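Carbohydrate binding family 6 (PDB 5A8C) hydrolyses alpha-L-arabinofuranosidic linkages, releasing terminal arabinofuranose units, as a five-bladed beta-propeller enzyme of glycoside hydrolase family 43. Local coordinates at residues Ala27-Phe32 with Asn284-Lys289; Pro143-Asn148 with Ile195-Ser200; Gln156-Phe161 with Asn184-Lys189; Pro257-Asn262 with Val280-Arg285. All blocks are in the same frame, centred on the assembly; numbering follows the deposited sequence. Where two conformers were deposited one is given.

Contact 1 (Ala27-Phe32 with Asn284-Lys289); sequences ADYPIF and NRTVAK
The ring of Y29 lies with its hydroxyl end against N284 and T286, which approach it from the opposite direction. N284 ND2 donates a hydrogen bond of 2.9 Å to Y29 OH, and the acceptor sits close to the amide plane. The amide nitrogen meets the ring at its edge, with the two planes 68° apart. A chi1 of 175° swings the Y29 ring clear of its own backbone N and across to N284; tyrosine suits the place because a phenol carries a polar atom at the end of a long apolar ring. T286 brings its methyl CG2 to 3.8 Å from the same Y29 OH. The hydroxyl of T286 serves other partners, D261 and Q290, so that the residue shows carbon to the arm and oxygen to the loop and helix beside it. In the five-bladed propeller this contact brings the N-terminal arm, which leads into strand 36-45 of the first sheet, against the helix that follows strand 277-284 of the last. The Y29-P30 peptide is cis, a form that an aromatic residue before proline helps to stabilise. P30 sets CG against V287 CG2 at 3.7 Å, the rigid proline ring meeting a branched apolar side chain in the first turn of the helix. R285 holds the N-cap position, and its carbonyl oxygen accepts from K289 N at 3.0 Å. V287 also packs on F36, while P30 rests on N300.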
loop_
_atom_site.group_PDB
_atom_site.type_symbol
_atom_site.label_atom_id
_atom_site.label_comp_id
_atom_site.label_asym_id
_atom_site.label_seq_id
_atom_site.Cartn_x
_atom_site.Cartn_y
_atom_site.Cartn_z
ATOM N N ALA A 27 7.468 22.529 -7.055
ATOM C CA ALA A 27 7.258 21.479 -6.062
ATOM C C ALA A 27 8.572 20.893 -5.671
ATOM O O ALA A 27 9.545 20.928 -6.421
ATOM C CB ALA A 27 6.315 20.449 -6.628
ATOM N N ASP A 28 8.591 20.254 -4.527
ATOM C CA ASP A 28 9.844 19.787 -3.978
ATOM C C ASP A 28 10.113 18.349 -4.329
ATOM O O ASP A 28 9.189 17.541 -4.552
ATOM C CB ASP A 28 9.749 19.847 -2.469
ATOM C CG ASP A 28 9.529 21.221 -1.963
ATOM O OD1 ASP A 28 9.815 22.204 -2.657
ATOM O OD2 ASP A 28 8.992 21.401 -0.859
ATOM N N TYR A 29 11.388 17.971 -4.329
ATOM C CA TYR A 29 11.796 16.588 -4.358
ATOM C C TYR A 29 13.053 16.443 -3.505
ATOM O O TYR A 29 14.049 17.122 -3.771
ATOM C CB TYR A 29 12.118 16.172 -5.775
ATOM C CG TYR A 29 12.668 14.761 -5.839
ATOM C CD1 TYR A 29 11.845 13.653 -5.796
ATOM C CD2 TYR A 29 14.018 14.504 -5.971
ATOM C CE1 TYR A 29 12.334 12.371 -5.857
ATOM C CE2 TYR A 29 14.508 13.228 -6.052
ATOM C CZ TYR A 29 13.670 12.151 -6.014
ATOM O OH TYR A 29 14.127 10.883 -6.122
ATOM N N PRO A 30 13.059 15.562 -2.519
ATOM C CA PRO A 30 11.949 14.716 -2.076
ATOM C C PRO A 30 10.851 15.540 -1.373
ATOM O O PRO A 30 11.100 16.637 -0.886
ATOM C CB PRO A 30 12.614 13.736 -1.144
ATOM C CG PRO A 30 13.797 14.448 -0.648
ATOM C CD PRO A 30 14.272 15.313 -1.742
ATOM N N ILE A 31 9.634 14.999 -1.337
ATOM C CA ILE A 31 8.530 15.729 -0.747
ATOM C C ILE A 31 8.545 15.780 0.761
ATOM O O ILE A 31 7.978 16.705 1.351
ATOM C CB ILE A 31 7.139 15.241 -1.261
ATOM C CG1 ILE A 31 6.807 13.814 -0.819
ATOM C CG2 ILE A 31 7.023 15.405 -2.766
ATOM C CD1 ILE A 31 5.396 13.398 -1.159
ATOM N N PHE A 32 9.152 14.786 1.414
ATOM C CA PHE A 32 9.079 14.639 2.874
ATOM C C PHE A 32 10.284 13.903 3.377
ATOM O O PHE A 32 10.473 12.719 3.054
ATOM C CB PHE A 32 7.798 13.892 3.277
ATOM C CG PHE A 32 7.650 13.731 4.751
ATOM C CD1 PHE A 32 7.370 14.826 5.574
ATOM C CD2 PHE A 32 7.811 12.496 5.348
ATOM C CE1 PHE A 32 7.241 14.672 6.932
ATOM C CE2 PHE A 32 7.678 12.346 6.712
ATOM C CZ PHE A 32 7.384 13.431 7.517
ATOM N N ASN A 284 11.410 5.564 -2.578
ATOM C CA ASN A 284 12.776 5.285 -2.965
ATOM C C ASN A 284 13.662 5.539 -1.765
ATOM O O ASN A 284 13.190 5.519 -0.624
ATOM C CB ASN A 284 13.200 6.017 -4.257
ATOM C CG ASN A 284 13.413 7.498 -4.120
ATOM O OD1 ASN A 284 13.184 8.068 -3.055
ATOM N ND2 ASN A 284 13.838 8.113 -5.203
ATOM N N ARG A 285 14.964 5.675 -2.002
ATOM C CA ARG A 285 15.959 5.828 -0.926
ATOM C C ARG A 285 16.852 7.039 -1.140
ATOM O O ARG A 285 18.005 7.034 -0.769
ATOM C CB ARG A 285 16.716 4.519 -0.750
ATOM C CG ARG A 285 15.815 3.394 -0.230
ATOM C CD ARG A 285 16.255 2.003 -0.686
ATOM N NE ARG A 285 15.664 0.957 0.118
ATOM C CZ ARG A 285 14.608 0.191 -0.196
ATOM N NH1 ARG A 285 13.898 0.371 -1.305
ATOM N NH2 ARG A 285 14.284 -0.778 0.623
ATOM N N THR A 286 16.278 8.106 -1.750
ATOM C CA THR A 286 17.064 9.280 -2.053
ATOM C C THR A 286 17.481 10.049 -0.817
ATOM O O THR A 286 18.583 10.646 -0.787
ATOM C CB THR A 286 16.391 10.152 -3.082
ATOM O OG1 THR A 286 17.390 10.976 -3.714
ATOM C CG2 THR A 286 15.306 10.972 -2.540
ATOM N N VAL A 287 16.645 10.142 0.216
ATOM C CA VAL A 287 17.028 10.836 1.438
ATOM C C VAL A 287 18.209 10.181 2.098
ATOM O O VAL A 287 19.212 10.831 2.462
ATOM C CB VAL A 287 15.829 11.029 2.391
ATOM C CG1 VAL A 287 16.276 11.658 3.723
ATOM C CG2 VAL A 287 14.710 11.828 1.733
ATOM N N ALA A 288 18.111 8.863 2.254
ATOM C CA ALA A 288 19.244 8.109 2.805
ATOM C C ALA A 288 20.486 8.296 1.946
ATOM O O ALA A 288 21.591 8.498 2.480
ATOM C CB ALA A 288 18.867 6.655 2.908
ATOM N N LYS A 289 20.359 8.238 0.620
ATOM C CA LYS A 289 21.527 8.408 -0.248
ATOM C C LYS A 289 22.173 9.762 -0.015
ATOM O O LYS A 289 23.406 9.866 0.141
ATOM C CB LYS A 289 21.100 8.290 -1.710
ATOM C CG LYS A 289 22.257 8.479 -2.670
ATOM C CD LYS A 289 21.867 8.289 -4.099
ATOM C CE LYS A 289 22.981 8.567 -5.101
ATOM N NZ LYS A 289 23.397 9.990 -5.163
#

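Contact 2 (Pro143-Asn148 with Ile195-Ser200); sequences PLVSWN and ISTVGS
L144 and T197 carry this contact, and most of what joins them is van der Waals packing. The methyl CD1 of L144 lies on the backbone of the other segment, 3.5 Å from I195 O and 3.6 Å from S196 N. The trans first torsion of L144 (chi1 177°) swings CD1 out toward the I195-S196 peptide, while the same side chain packs on V126 and M175. T197 answers with its methyl: CG2 is 4.0 Å from L144 CD1 and 4.0 Å from V145 CG2. L144 and V145 both face I124 in a classic beta bulge, and V145 also packs on M175 and F177. The polar part runs through a water, which donates to L144 O at 2.7 Å and lies 2.8 Å from T197 OG1. Beyond the bulge, S146 OG accepts from N148 N in an ST turn. Threonine thus suits its place by having two unlike branches, the methyl for the apolar side chains and the hydroxyl for the water. The chemistry implies a modest surface junction: loop 143-148 is joined to the edge of the sheet by methyl groups and a shared water, with no direct polar bond between the two segments.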
loop_
_atom_site.group_PDB
_atom_site.type_symbol
_atom_site.label_atom_id
_atom_site.label_comp_id
_atom_site.label_asym_id
_atom_site.label_seq_id
_atom_site.Cartn_x
_atom_site.Cartn_y
_atom_site.Cartn_z
ATOM N N PRO A 143 -6.376 -10.420 14.867
ATOM C CA PRO A 143 -6.343 -9.982 13.457
ATOM C C PRO A 143 -7.687 -10.112 12.777
ATOM O O PRO A 143 -8.430 -11.082 12.996
ATOM C CB PRO A 143 -5.280 -10.856 12.840
ATOM C CG PRO A 143 -4.999 -11.925 13.783
ATOM C CD PRO A 143 -5.422 -11.512 15.137
ATOM N N LEU A 144 -7.934 -9.221 11.862
ATOM C CA LEU A 144 -9.061 -9.278 10.962
ATOM C C LEU A 144 -8.915 -10.498 10.024
ATOM O O LEU A 144 -9.904 -11.182 9.710
ATOM C CB LEU A 144 -9.182 -7.990 10.187
ATOM C CG LEU A 144 -10.282 -7.921 9.138
ATOM C CD1 LEU A 144 -11.659 -8.113 9.743
ATOM C CD2 LEU A 144 -10.242 -6.580 8.414
ATOM N N VAL A 145 -7.700 -10.703 9.515
ATOM C CA VAL A 145 -7.387 -11.838 8.667
ATOM C C VAL A 145 -6.137 -12.516 9.226
ATOM O O VAL A 145 -5.161 -11.847 9.554
ATOM C CB VAL A 145 -7.136 -11.378 7.195
ATOM C CG1 VAL A 145 -6.712 -12.573 6.346
ATOM C CG2 VAL A 145 -8.391 -10.734 6.608
ATOM N N SER A 146 -6.213 -13.844 9.388
ATOM C CA SER A 146 -5.150 -14.605 10.045
ATOM C C SER A 146 -4.905 -15.847 9.170
ATOM O O SER A 146 -5.635 -16.132 8.203
ATOM C CB SER A 146 -5.622 -15.054 11.472
ATOM O OG SER A 146 -6.504 -16.136 11.408
ATOM N N TRP A 147 -3.890 -16.594 9.581
ATOM C CA TRP A 147 -3.622 -17.868 8.953
ATOM C C TRP A 147 -4.817 -18.822 9.021
ATOM O O TRP A 147 -4.890 -19.755 8.223
ATOM C CB TRP A 147 -2.412 -18.545 9.618
ATOM C CG TRP A 147 -1.186 -17.907 9.246
ATOM C CD1 TRP A 147 -0.335 -17.171 10.030
ATOM C CD2 TRP A 147 -0.620 -17.932 7.954
ATOM N NE1 TRP A 147 0.732 -16.716 9.282
ATOM C CE2 TRP A 147 0.583 -17.184 7.997
ATOM C CE3 TRP A 147 -0.996 -18.547 6.761
ATOM C CZ2 TRP A 147 1.392 -17.051 6.903
ATOM C CZ3 TRP A 147 -0.199 -18.382 5.663
ATOM C CH2 TRP A 147 0.995 -17.655 5.748
ATOM N N ASN A 148 -5.695 -18.636 10.014
ATOM C CA ASN A 148 -6.844 -19.518 10.173
ATOM C C ASN A 148 -8.121 -19.019 9.514
ATOM O O ASN A 148 -9.129 -19.719 9.576
ATOM C CB ASN A 148 -7.042 -19.765 11.670
ATOM C CG ASN A 148 -5.938 -20.623 12.260
ATOM O OD1 ASN A 148 -5.445 -21.559 11.607
ATOM N ND2 ASN A 148 -5.533 -20.315 13.493
ATOM N N ILE A 195 -14.827 -3.960 9.383
ATOM C CA ILE A 195 -14.062 -4.529 10.509
ATOM C C ILE A 195 -14.404 -5.998 10.713
ATOM O O ILE A 195 -14.118 -6.549 11.769
ATOM C CB ILE A 195 -14.244 -3.700 11.803
ATOM C CG1 ILE A 195 -15.712 -3.700 12.264
ATOM C CG2 ILE A 195 -13.704 -2.304 11.621
ATOM C CD1 ILE A 195 -15.859 -3.199 13.675
ATOM N N SER A 196 -14.947 -6.643 9.661
ATOM C CA SER A 196 -15.337 -8.028 9.671
ATOM C C SER A 196 -15.141 -8.569 8.285
ATOM O O SER A 196 -15.162 -7.809 7.307
ATOM C CB SER A 196 -16.805 -8.115 10.086
ATOM O OG SER A 196 -17.667 -7.420 9.195
ATOM N N THR A 197 -14.973 -9.887 8.194
ATOM C CA THR A 197 -14.941 -10.568 6.927
ATOM C C THR A 197 -16.275 -11.263 6.662
ATOM O O THR A 197 -17.013 -11.535 7.590
ATOM C CB THR A 197 -13.775 -11.563 6.865
ATOM O OG1 THR A 197 -13.907 -12.521 7.896
ATOM C CG2 THR A 197 -12.411 -10.906 6.999
ATOM N N VAL A 198 -16.531 -11.526 5.389
ATOM C CA VAL A 198 -17.709 -12.237 4.982
ATOM C C VAL A 198 -17.235 -13.391 4.090
ATOM O O VAL A 198 -16.565 -13.164 3.093
ATOM C CB VAL A 198 -18.679 -11.336 4.167
ATOM C CG1 VAL A 198 -19.886 -12.155 3.677
ATOM C CG2 VAL A 198 -19.142 -10.179 5.006
ATOM N N GLY A 199 -17.577 -14.602 4.459
ATOM C CA GLY A 199 -17.232 -15.753 3.628
ATOM C C GLY A 199 -15.773 -16.097 3.739
ATOM O O GLY A 199 -15.065 -15.730 4.685
ATOM N N SER A 200 -15.303 -16.784 2.733
ATOM C CA SER A 200 -13.956 -17.311 2.664
ATOM C C SER A 200 -13.088 -16.469 1.696
ATOM O O SER A 200 -13.586 -15.874 0.749
ATOM C CB SER A 200 -14.006 -18.751 2.199
ATOM O OG SER A 200 -14.680 -19.538 3.178
HETATM O O HOH W 1 -12.192 -12.540 10.114
#

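Contact 3 (Gln156-Phe161 with Asn184-Lys189); sequences QNMWLF and NIRVIK
The two backbones come nearest at M158 and N184, whose CA atoms are 5.7 Å apart, where the irregular loop 156-161 passes the start of strand 185-190. N184 spans this gap with its amide: ND2 donates a nearly straight hydrogen bond (168°) to Q156 O at 3.1 Å, the acceptor lying close to the amide plane. N180 O takes a further bond from ND2. On its other side N184 OD1 accepts from a water at 2.7 Å, and that water accepts in turn from Q156 N, so both ends of the asparagine amide are tied to the loop. N157 has positive phi (65°), a conformation asparagine tolerates well, which helps the chain to turn between Q156 and M158. M158 then enters the buried side of the contact. A bend at chi3 (-95°) folds its terminal methyl CE over the centre of the R186 guanidinium, 3.7 Å above its plane. The same CE lies 3.3 Å from N184 O. R186 NH1 donates to I185 O at 2.9 Å, from above that carbonyl's plane, and also to N183 O, while NE bonds to V152 O. Flexible, unbranched methionine is well suited to covering a flat cation at this depth. Bonded by backbone carbonyls and roofed by a methyl group, the buried guanidinium is fixed in position and rotation, and the carbonyl dipoles would probably help to stabilise its charge.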
loop_
_atom_site.group_PDB
_atom_site.type_symbol
_atom_site.label_atom_id
_atom_site.label_comp_id
_atom_site.label_asym_id
_atom_site.label_seq_id
_atom_site.Cartn_x
_atom_site.Cartn_y
_atom_site.Cartn_z
ATOM N N GLN A 156 1.794 -22.234 0.414
ATOM C CA GLN A 156 3.097 -22.665 0.824
ATOM C C GLN A 156 3.834 -21.412 0.615
ATOM O O GLN A 156 3.628 -20.879 -0.339
ATOM C CB GLN A 156 3.588 -23.770 -0.101
ATOM C CG GLN A 156 2.644 -24.863 -0.277
ATOM C CD GLN A 156 2.700 -25.921 0.810
ATOM O OE1 GLN A 156 3.326 -25.744 1.843
ATOM N NE2 GLN A 156 2.071 -27.058 0.555
ATOM N N ASN A 157 4.634 -21.056 1.588
ATOM C CA ASN A 157 5.549 -19.914 1.571
ATOM C C ASN A 157 4.906 -18.550 1.499
ATOM O O ASN A 157 5.545 -17.590 1.207
ATOM C CB ASN A 157 6.399 -20.124 0.339
ATOM C CG ASN A 157 7.182 -21.436 0.440
ATOM O OD1 ASN A 157 7.694 -21.721 1.500
ATOM N ND2 ASN A 157 7.323 -22.145 -0.608
ATOM N N MET A 158 3.609 -18.514 1.770
ATOM C CA MET A 158 2.939 -17.187 1.702
ATOM C C MET A 158 3.351 -16.239 2.816
ATOM O O MET A 158 3.589 -16.620 3.923
ATOM C CB MET A 158 1.391 -17.280 1.705
ATOM C CG MET A 158 0.486 -15.952 1.579
ATOM S SD MET A 158 -1.175 -16.368 2.117
ATOM C CE MET A 158 -1.292 -16.568 0.510
ATOM N N TRP A 159 3.355 -14.961 2.437
ATOM C CA TRP A 159 3.511 -13.877 3.385
ATOM C C TRP A 159 2.120 -13.282 3.558
ATOM O O TRP A 159 1.577 -12.704 2.652
ATOM C CB TRP A 159 4.530 -12.828 2.955
ATOM C CG TRP A 159 5.912 -13.342 2.798
ATOM C CD1 TRP A 159 6.535 -14.299 3.536
ATOM C CD2 TRP A 159 6.892 -12.868 1.842
ATOM N NE1 TRP A 159 7.816 -14.497 3.070
ATOM C CE2 TRP A 159 8.076 -13.610 2.053
ATOM C CE3 TRP A 159 6.864 -11.919 0.794
ATOM C CZ2 TRP A 159 9.220 -13.437 1.270
ATOM C CZ3 TRP A 159 7.994 -11.773 0.034
ATOM C CH2 TRP A 159 9.170 -12.512 0.273
ATOM N N LEU A 160 1.560 -13.472 4.756
ATOM C CA LEU A 160 0.192 -13.040 4.991
ATOM C C LEU A 160 0.227 -11.556 5.423
ATOM O O LEU A 160 0.202 -11.229 6.610
ATOM C CB LEU A 160 -0.504 -13.969 5.951
ATOM C CG LEU A 160 -2.016 -13.857 5.945
ATOM C CD1 LEU A 160 -2.547 -14.457 4.696
ATOM C CD2 LEU A 160 -2.540 -14.784 7.035
ATOM N N PHE A 161 0.322 -10.679 4.432
ATOM C CA PHE A 161 0.563 -9.284 4.701
ATOM C C PHE A 161 0.111 -8.413 3.540
ATOM O O PHE A 161 -0.475 -8.874 2.543
ATOM C CB PHE A 161 2.015 -9.047 5.169
ATOM C CG PHE A 161 3.114 -9.210 4.161
ATOM C CD1 PHE A 161 2.933 -9.371 2.779
ATOM C CD2 PHE A 161 4.421 -9.111 4.622
ATOM C CE1 PHE A 161 3.985 -9.444 1.916
ATOM C CE2 PHE A 161 5.493 -9.174 3.738
ATOM C CZ PHE A 161 5.272 -9.304 2.379
ATOM N N ASN A 184 0.068 -16.909 -4.555
ATOM C CA ASN A 184 -0.034 -16.543 -3.158
ATOM C C ASN A 184 -0.748 -15.208 -2.946
ATOM O O ASN A 184 -0.502 -14.533 -1.947
ATOM C CB ASN A 184 1.352 -16.568 -2.477
ATOM C CG ASN A 184 1.726 -17.974 -2.036
ATOM O OD1 ASN A 184 0.895 -18.849 -1.901
ATOM N ND2 ASN A 184 2.988 -18.198 -1.746
ATOM N N ILE A 185 -1.663 -14.875 -3.839
ATOM C CA ILE A 185 -2.585 -13.766 -3.638
ATOM C C ILE A 185 -3.890 -14.340 -3.107
ATOM O O ILE A 185 -4.377 -15.402 -3.543
ATOM C CB ILE A 185 -2.894 -13.043 -4.968
ATOM C CG1 ILE A 185 -1.646 -12.627 -5.713
ATOM C CG2 ILE A 185 -3.824 -11.862 -4.711
ATOM C CD1 ILE A 185 -1.859 -12.319 -7.163
ATOM N N ARG A 186 -4.476 -13.642 -2.151
ATOM C CA ARG A 186 -5.805 -13.953 -1.649
ATOM C C ARG A 186 -6.664 -12.702 -1.697
ATOM O O ARG A 186 -6.162 -11.580 -1.612
ATOM C CB ARG A 186 -5.741 -14.479 -0.219
ATOM C CG ARG A 186 -4.967 -15.775 -0.057
ATOM C CD ARG A 186 -5.647 -16.984 -0.675
ATOM N NE ARG A 186 -4.888 -18.221 -0.498
ATOM C CZ ARG A 186 -3.889 -18.625 -1.269
ATOM N NH1 ARG A 186 -3.498 -17.913 -2.302
ATOM N NH2 ARG A 186 -3.285 -19.779 -1.021
ATOM N N VAL A 187 -7.971 -12.896 -1.812
ATOM C CA VAL A 187 -8.920 -11.809 -1.695
ATOM C C VAL A 187 -10.107 -12.299 -0.886
ATOM O O VAL A 187 -10.609 -13.406 -1.092
ATOM C CB VAL A 187 -9.322 -11.216 -3.068
ATOM C CG1 VAL A 187 -9.900 -12.272 -4.028
ATOM C CG2 VAL A 187 -10.258 -10.051 -2.916
ATOM N N ILE A 188 -10.566 -11.486 0.046
ATOM C CA ILE A 188 -11.713 -11.812 0.887
ATOM C C ILE A 188 -12.661 -10.630 0.941
ATOM O O ILE A 188 -12.238 -9.470 0.936
ATOM C CB ILE A 188 -11.271 -12.249 2.288
ATOM C CG1 ILE A 188 -12.427 -12.940 3.072
ATOM C CG2 ILE A 188 -10.650 -11.105 3.090
ATOM C CD1 ILE A 188 -11.947 -13.693 4.292
ATOM N N LYS A 189 -13.962 -10.899 0.961
ATOM C CA LYS A 189 -14.932 -9.852 1.207
ATOM C C LYS A 189 -14.889 -9.348 2.624
ATOM O O LYS A 189 -14.713 -10.106 3.569
ATOM C CB LYS A 189 -16.339 -10.386 0.883
ATOM C CG LYS A 189 -16.521 -10.656 -0.559
ATOM C CD LYS A 189 -17.941 -11.165 -0.874
ATOM C CE LYS A 189 -18.368 -12.480 -0.198
ATOM N NZ LYS A 189 -17.554 -13.670 -0.597
HETATM O O HOH W 2 1.273 -21.525 -2.160
#

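Contact 4 (Pro257-Asn262 with Val280-Arg285); sequences PQPPDN and VVYHNR
N262 and R285 form the close-knit end of this contact. R285 NH1 donates to N262 OD1 at 2.8 Å, the acceptor lying exactly in the guanidinium plane although the donor stands above the plane of the amide carbonyl; the two flat groups are 55° apart. N262 has CG anti to its backbone N (chi1 -158°), which brings OD1 over the other segment, 3.3 Å from N284 CA. Its ND2 donates to Q258 OE1 at 3.0 Å and also to N266 O, so the amide cannot readily turn over. The long arginine reaches further, NE to P295 O and NH2 to V296 O and N266 OD1. H283 points its CB away from the loop, yet its ring edge meets N262 OD1; ND1 bonds to D39 N and NE2 to N266 O, near a bound Tris molecule. R285 N donates to D261 O at 2.8 Å and N284 ND2 to P260 O at 2.9 Å, both bent bonds (135°). D261 has positive phi, which helps the loop to present these successive carbonyls. P259 adds an apolar patch, with CB 3.7 Å from Y282 CE2; the buried phenol ends in a bond to D304. The looser, partly exposed side is the P260 ring, with CG 4.4 Å from N284 ND2, and the D261 side chain, with CB 4.3 Å from that atom and its carboxylate turned to T286. The loop leaving strand 250-256, the outer strand of one propeller sheet, is laid against the C-terminal end of strand 277-284, which runs between strands 270-274 and 300-306 in the next.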
loop_
_atom_site.group_PDB
_atom_site.type_symbol
_atom_site.label_atom_id
_atom_site.label_comp_id
_atom_site.label_asym_id
_atom_site.label_seq_id
_atom_site.Cartn_x
_atom_site.Cartn_y
_atom_site.Cartn_z
ATOM N N PRO A 257 8.928 1.183 -13.021
ATOM C CA PRO A 257 10.177 0.433 -12.907
ATOM C C PRO A 257 10.840 0.700 -11.551
ATOM O O PRO A 257 10.228 1.295 -10.677
ATOM C CB PRO A 257 10.997 0.996 -14.079
ATOM C CG PRO A 257 10.624 2.418 -14.082
ATOM C CD PRO A 257 9.168 2.479 -13.728
ATOM N N GLN A 258 12.075 0.235 -11.377
ATOM C CA GLN A 258 12.818 0.715 -10.184
ATOM C C GLN A 258 12.952 2.228 -10.274
ATOM O O GLN A 258 13.435 2.736 -11.281
ATOM C CB GLN A 258 14.208 0.110 -10.139
ATOM C CG GLN A 258 14.222 -1.305 -9.603
ATOM C CD GLN A 258 14.121 -1.356 -8.098
ATOM O OE1 GLN A 258 14.834 -0.619 -7.406
ATOM N NE2 GLN A 258 13.313 -2.241 -7.569
ATOM N N PRO A 259 12.558 2.932 -9.225
ATOM C CA PRO A 259 12.818 4.389 -9.203
ATOM C C PRO A 259 14.293 4.669 -9.084
ATOM O O PRO A 259 15.068 3.792 -8.660
ATOM C CB PRO A 259 12.093 4.851 -7.954
ATOM C CG PRO A 259 11.635 3.746 -7.293
ATOM C CD PRO A 259 11.903 2.488 -7.992
ATOM N N PRO A 260 14.717 5.897 -9.353
ATOM C CA PRO A 260 16.102 6.274 -9.038
ATOM C C PRO A 260 16.394 6.158 -7.560
ATOM O O PRO A 260 15.512 6.231 -6.700
ATOM C CB PRO A 260 16.196 7.725 -9.534
ATOM C CG PRO A 260 14.798 8.199 -9.476
ATOM C CD PRO A 260 13.918 7.019 -9.822
ATOM N N ASP A 261 17.680 5.977 -7.268
ATOM C CA ASP A 261 18.141 5.957 -5.891
ATOM C C ASP A 261 17.411 4.944 -5.034
ATOM O O ASP A 261 17.038 5.233 -3.889
ATOM C CB ASP A 261 18.080 7.356 -5.258
ATOM C CG ASP A 261 18.938 8.403 -5.935
ATOM O OD1 ASP A 261 19.854 8.028 -6.719
ATOM O OD2 ASP A 261 18.741 9.596 -5.651
ATOM N N ASN A 262 17.257 3.726 -5.569
ATOM C CA ASN A 262 16.564 2.685 -4.858
ATOM C C ASN A 262 17.376 1.458 -4.557
ATOM O O ASN A 262 16.835 0.498 -3.959
ATOM C CB ASN A 262 15.231 2.330 -5.508
ATOM C CG ASN A 262 14.286 1.681 -4.541
ATOM O OD1 ASN A 262 14.041 2.225 -3.449
ATOM N ND2 ASN A 262 13.710 0.565 -4.902
ATOM N N VAL A 280 0.734 7.953 -9.030
ATOM C CA VAL A 280 1.323 6.815 -8.294
ATOM C C VAL A 280 2.160 7.387 -7.161
ATOM O O VAL A 280 3.043 8.237 -7.382
ATOM C CB VAL A 280 2.152 5.908 -9.201
ATOM C CG1 VAL A 280 2.737 4.755 -8.454
ATOM C CG2 VAL A 280 1.304 5.337 -10.315
ATOM N N VAL A 281 1.864 6.950 -5.938
ATOM C CA VAL A 281 2.705 7.199 -4.786
ATOM C C VAL A 281 3.549 5.950 -4.581
ATOM O O VAL A 281 3.070 4.832 -4.757
ATOM C CB VAL A 281 1.885 7.586 -3.550
ATOM C CG1 VAL A 281 1.272 8.981 -3.700
ATOM C CG2 VAL A 281 0.884 6.601 -3.104
ATOM N N TYR A 282 4.811 6.136 -4.204
ATOM C CA TYR A 282 5.749 5.013 -4.107
ATOM C C TYR A 282 6.840 5.384 -3.171
ATOM O O TYR A 282 6.734 6.409 -2.429
ATOM C CB TYR A 282 6.221 4.581 -5.506
ATOM C CG TYR A 282 6.944 5.647 -6.289
ATOM C CD1 TYR A 282 6.245 6.603 -7.019
ATOM C CD2 TYR A 282 8.326 5.668 -6.336
ATOM C CE1 TYR A 282 6.910 7.574 -7.769
ATOM C CE2 TYR A 282 8.979 6.625 -7.092
ATOM C CZ TYR A 282 8.275 7.535 -7.832
ATOM O OH TYR A 282 8.981 8.446 -8.592
ATOM N N HIS A 283 7.931 4.648 -3.128
ATOM C CA HIS A 283 9.085 5.033 -2.312
ATOM C C HIS A 283 10.380 4.832 -3.045
ATOM O O HIS A 283 10.521 4.041 -3.993
ATOM C CB HIS A 283 9.107 4.310 -0.918
ATOM C CG HIS A 283 9.309 2.832 -0.964
ATOM N ND1 HIS A 283 8.432 1.972 -0.364
ATOM C CD2 HIS A 283 10.349 2.110 -1.479
ATOM C CE1 HIS A 283 8.906 0.773 -0.555
ATOM N NE2 HIS A 283 10.047 0.797 -1.225
ATOM N N ASN A 284 11.410 5.564 -2.578
ATOM C CA ASN A 284 12.776 5.285 -2.965
ATOM C C ASN A 284 13.662 5.539 -1.765
ATOM O O ASN A 284 13.190 5.519 -0.624
ATOM C CB ASN A 284 13.200 6.017 -4.257
ATOM C CG ASN A 284 13.413 7.498 -4.120
ATOM O OD1 ASN A 284 13.184 8.068 -3.055
ATOM N ND2 ASN A 284 13.838 8.113 -5.203
ATOM N N ARG A 285 14.964 5.675 -2.002
ATOM C CA ARG A 285 15.959 5.828 -0.926
ATOM C C ARG A 285 16.852 7.039 -1.140
ATOM O O ARG A 285 18.005 7.034 -0.769
ATOM C CB ARG A 285 16.716 4.519 -0.750
ATOM C CG ARG A 285 15.815 3.394 -0.230
ATOM C CD ARG A 285 16.255 2.003 -0.686
ATOM N NE ARG A 285 15.664 0.957 0.118
ATOM C CZ ARG A 285 14.608 0.191 -0.196
ATOM N NH1 ARG A 285 13.898 0.371 -1.305
ATOM N NH2 ARG A 285 14.284 -0.778 0.623
#

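How the contacts relate
Contacts 1 and 4 share N284 and R285, and their centres lie 10 Å apart. D261 OD2 of contact 4 bonds T286 OG1 of contact 1 at 2.7 Å, so the N-terminal arm and loop 257-262 meet the same strand-to-helix junction. Across the propeller, contacts 2 and 3 form a second pair with centres 12 Å apart, joined by V198 N and K189 O (2.9 Å) between neighbouring strands. The pairs do not touch: contacts 3 and 4 approach to about 11 Å between nearest atoms. In contact 4 the H283 side chain is about 9 Å from the calcium ion and about 6 Å from a Tris molecule, probably from the crystallisation liquor, which may mark the pocket.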